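Local coordinates for Ras GTPase-activating-like protein IQGAP2 (Homo sapiens, PDB 5CJP), which probably binds GTP-loaded Rho-family GTPases such as Cdc42 and Rac1 through its GAP-related domain, serving as an effector rather than stimulating GTP hydrolysis, at residues E[57-62]-E[324-329]. Sequence-based numbering, arbitrary orientation.
Sequences NQREEY and DKYTDL. With GTP (guanosine-5'-triphosphate), chain G.
Gln58 turns its CG into the position between backbone N and carbonyl carbon (chi1 69°) and then runs extended, carrying its amide to the hydroxyl of Tyr326, whose ring in turn leans toward helix 58-79 because its CG lies anti to its own carbonyl carbon (chi1 -58°). The amide meets the ring at its edge, nearly perpendicular to it, and Tyr326 OH donates to one lone pair of Gln58 OE1 within the plane of the amide carbonyl (2.8 Å). A weak bond from Lys325 NZ reaches the same oxygen; the stronger partner of this ammonium is an acidic side chain of the chain of another protein, and Gln58 NE2 is likewise hydrogen-bonded to an acidic side chain of that protein.

The tyrosine ring is sandwiched between aliphatic groups. Arg59 CB sits almost on the ring normal, 4.0 Å from the ring centroid, in a CH-pi contact, while Lys325 CG packs over the opposite face. Besides donating to Gln58, Tyr326 OH accepts from GTP N2 (3.0 Å) and from a water that also takes the backbone N-H of Arg59. Three partners thus grip the hydroxyl and fix the ring's end. A second water joins Arg59 NH1 to Tyr326 O.

Arg59 NH2 reaches the ribose and donates to GTP O3' (2.7 Å). Glu60 OE1 takes the NE-H of Arg59 on its syn lone pair, in a salt bridge (NE to OE1, 3.0 Å) that probably steadies both groups; Glu60 OE2 accepts from GTP O2' (2.7 Å). Because the GTP is also hydrogen-bonded to the other protein, the two segments hold the ribose hydroxyls and the exocyclic amino group of the guanine at a protein-protein interface, an arrangement consistent with recognition of a GTP-loaded small GTPase by an IQGAP GAP-related domain.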
loop_
_atom_site.group_PDB
_atom_site.type_symbol
_atom_site.label_atom_id
_atom_site.label_comp_id
_atom_site.label_asym_id
_atom_site.label_seq_id
_atom_site.Cartn_x
_atom_site.Cartn_y
_atom_site.Cartn_z
ATOM N N ASN E 57 -5.725 -21.338 -0.137
ATOM C CA ASN E 57 -6.181 -22.446 0.700
ATOM C C ASN E 57 -6.635 -23.548 -0.233
ATOM O O ASN E 57 -7.162 -23.265 -1.305
ATOM C CB ASN E 57 -7.292 -21.983 1.625
ATOM C CG ASN E 57 -6.784 -21.040 2.682
ATOM O OD1 ASN E 57 -6.121 -21.455 3.620
ATOM N ND2 ASN E 57 -7.075 -19.762 2.527
ATOM N N GLN E 58 -6.431 -24.800 0.167
ATOM C CA GLN E 58 -6.760 -25.924 -0.705
ATOM C C GLN E 58 -8.155 -26.026 -1.326
ATOM O O GLN E 58 -8.250 -26.356 -2.511
ATOM C CB GLN E 58 -6.377 -27.245 -0.026
ATOM C CG GLN E 58 -7.207 -27.643 1.174
ATOM C CD GLN E 58 -6.666 -28.914 1.807
ATOM O OE1 GLN E 58 -7.288 -29.489 2.695
ATOM N NE2 GLN E 58 -5.495 -29.351 1.351
ATOM N N ARG E 59 -9.226 -25.738 -0.579
ATOM C CA ARG E 59 -10.561 -25.830 -1.174
ATOM C C ARG E 59 -10.667 -24.927 -2.422
ATOM O O ARG E 59 -11.186 -25.348 -3.466
ATOM C CB ARG E 59 -11.659 -25.468 -0.166
ATOM C CG ARG E 59 -13.048 -25.467 -0.790
ATOM C CD ARG E 59 -14.148 -25.163 0.196
ATOM N NE ARG E 59 -14.058 -23.814 0.748
ATOM C CZ ARG E 59 -14.903 -23.332 1.657
ATOM N NH1 ARG E 59 -15.895 -24.101 2.090
ATOM N NH2 ARG E 59 -14.745 -22.108 2.153
ATOM N N GLU E 60 -10.148 -23.700 -2.323
ATOM C CA GLU E 60 -10.168 -22.733 -3.447
ATOM C C GLU E 60 -9.214 -23.134 -4.571
ATOM O O GLU E 60 -9.525 -22.985 -5.751
ATOM C CB GLU E 60 -9.807 -21.322 -2.953
ATOM C CG GLU E 60 -10.894 -20.649 -2.132
ATOM C CD GLU E 60 -11.355 -21.486 -0.954
ATOM O OE1 GLU E 60 -12.539 -21.881 -0.934
ATOM O OE2 GLU E 60 -10.538 -21.750 -0.052
ATOM N N GLU E 61 -8.040 -23.638 -4.208
ATOM C CA GLU E 61 -7.108 -24.082 -5.222
ATOM C C GLU E 61 -7.733 -25.283 -5.944
ATOM O O GLU E 61 -7.499 -25.504 -7.131
ATOM C CB GLU E 61 -5.767 -24.466 -4.597
ATOM C CG GLU E 61 -4.784 -25.057 -5.606
ATOM C CD GLU E 61 -3.407 -25.306 -5.016
ATOM O OE1 GLU E 61 -3.306 -25.620 -3.804
ATOM O OE2 GLU E 61 -2.423 -25.202 -5.777
ATOM N N TYR E 62 -8.541 -26.055 -5.232
ATOM C CA TYR E 62 -9.204 -27.187 -5.845
ATOM C C TYR E 62 -10.134 -26.699 -6.968
ATOM O O TYR E 62 -10.127 -27.237 -8.082
ATOM C CB TYR E 62 -10.012 -27.940 -4.794
ATOM C CG TYR E 62 -10.946 -28.950 -5.390
ATOM C CD1 TYR E 62 -10.465 -30.156 -5.894
ATOM C CD2 TYR E 62 -12.310 -28.683 -5.495
ATOM C CE1 TYR E 62 -11.317 -31.071 -6.490
ATOM C CE2 TYR E 62 -13.172 -29.587 -6.091
ATOM C CZ TYR E 62 -12.668 -30.781 -6.582
ATOM O OH TYR E 62 -13.515 -31.696 -7.150
ATOM N N ASP E 324 -12.949 -34.600 0.877
ATOM C CA ASP E 324 -14.107 -35.074 1.620
ATOM C C ASP E 324 -14.279 -34.291 2.910
ATOM O O ASP E 324 -15.384 -34.196 3.452
ATOM C CB ASP E 324 -13.986 -36.573 1.910
ATOM C CG ASP E 324 -14.330 -37.429 0.700
ATOM O OD1 ASP E 324 -15.415 -37.211 0.114
ATOM O OD2 ASP E 324 -13.524 -38.319 0.340
ATOM N N LYS E 325 -13.191 -33.700 3.393
ATOM C CA LYS E 325 -13.257 -32.916 4.623
ATOM C C LYS E 325 -14.073 -31.626 4.445
ATOM O O LYS E 325 -14.403 -30.979 5.431
ATOM C CB LYS E 325 -11.861 -32.543 5.096
ATOM C CG LYS E 325 -11.400 -31.187 4.577
ATOM C CD LYS E 325 -9.951 -30.919 4.901
ATOM C CE LYS E 325 -9.035 -31.645 3.935
ATOM N NZ LYS E 325 -7.707 -31.841 4.552
ATOM N N TYR E 326 -14.374 -31.258 3.193
ATOM C CA TYR E 326 -15.142 -30.049 2.875
ATOM C C TYR E 326 -16.546 -30.356 2.331
ATOM O O TYR E 326 -17.392 -29.466 2.265
ATOM C CB TYR E 326 -14.395 -29.192 1.837
ATOM C CG TYR E 326 -12.994 -28.750 2.228
ATOM C CD1 TYR E 326 -12.800 -27.769 3.205
ATOM C CD2 TYR E 326 -11.862 -29.317 1.628
ATOM C CE1 TYR E 326 -11.514 -27.350 3.576
ATOM C CE2 TYR E 326 -10.576 -28.908 1.996
ATOM C CZ TYR E 326 -10.413 -27.923 2.974
ATOM O OH TYR E 326 -9.163 -27.519 3.370
ATOM N N THR E 327 -16.789 -31.605 1.930
ATOM C CA THR E 327 -18.102 -32.012 1.393
ATOM C C THR E 327 -18.996 -32.524 2.506
ATOM O O THR E 327 -20.199 -32.290 2.508
ATOM C CB THR E 327 -17.971 -33.126 0.327
ATOM O OG1 THR E 327 -16.960 -34.062 0.732
ATOM C CG2 THR E 327 -17.622 -32.536 -1.033
ATOM N N ASP E 328 -18.393 -33.244 3.443
ATOM C CA ASP E 328 -19.102 -33.772 4.596
ATOM C C ASP E 328 -19.027 -32.622 5.588
ATOM O O ASP E 328 -18.245 -32.667 6.536
ATOM C CB ASP E 328 -18.361 -35.002 5.135
ATOM C CG ASP E 328 -19.007 -35.583 6.377
ATOM O OD1 ASP E 328 -18.945 -34.940 7.444
ATOM O OD2 ASP E 328 -19.581 -36.689 6.284
ATOM N N LEU E 329 -19.832 -31.588 5.363
ATOM C CA LEU E 329 -19.790 -30.409 6.220
ATOM C C LEU E 329 -20.967 -29.448 6.051
ATOM O O LEU E 329 -21.412 -29.182 4.939
ATOM C CB LEU E 329 -18.488 -29.654 5.948
ATOM C CG LEU E 329 -18.237 -28.327 6.660
ATOM C CD1 LEU E 329 -18.328 -28.514 8.172
ATOM C CD2 LEU E 329 -16.865 -27.808 6.260
HETATM P PG GTP G . -9.917 -12.238 4.668
HETATM O O1G GTP G . -9.047 -11.145 5.468
HETATM O O2G GTP G . -11.371 -12.083 4.909
HETATM O O3G GTP G . -9.541 -12.063 3.116
HETATM O O3B GTP G . -9.311 -13.670 5.091
HETATM P PB GTP G . -10.052 -14.652 6.136
HETATM O O1B GTP G . -9.138 -14.849 7.282
HETATM O O2B GTP G . -11.417 -14.141 6.400
HETATM O O3A GTP G . -10.168 -16.001 5.262
HETATM P PA GTP G . -11.341 -17.071 5.543
HETATM O O1A GTP G . -11.582 -17.117 7.004
HETATM O O2A GTP G . -12.476 -16.782 4.639
HETATM O "O5'" GTP G . -10.645 -18.443 5.069
HETATM C "C5'" GTP G . -10.355 -18.645 3.684
HETATM C "C4'" GTP G . -10.338 -20.140 3.370
HETATM O "O4'" GTP G . -9.411 -20.845 4.208
HETATM C "C3'" GTP G . -11.694 -20.740 3.736
HETATM O "O3'" GTP G . -12.608 -20.467 2.670
HETATM C "C2'" GTP G . -11.300 -22.213 3.717
HETATM O "O2'" GTP G . -11.131 -22.664 2.372
HETATM C "C1'" GTP G . -9.935 -22.170 4.409
HETATM N N9 GTP G . -10.063 -22.383 5.867
HETATM C C8 GTP G . -10.385 -21.475 6.787
HETATM N N7 GTP G . -10.337 -22.032 7.993
HETATM C C5 GTP G . -9.992 -23.315 7.849
HETATM C C6 GTP G . -9.774 -24.351 8.739
HETATM O O6 GTP G . -9.913 -24.203 9.955
HETATM N N1 GTP G . -9.388 -25.598 8.227
HETATM C C2 GTP G . -9.244 -25.765 6.846
HETATM N N2 GTP G . -8.910 -26.954 6.351
HETATM N N3 GTP G . -9.457 -24.735 6.017
HETATM C C4 GTP G . -9.819 -23.533 6.486
HETATM O O HOH W 1 -16.729 -26.781 1.214
HETATM O O HOH W 2 -9.082 -24.985 1.857
#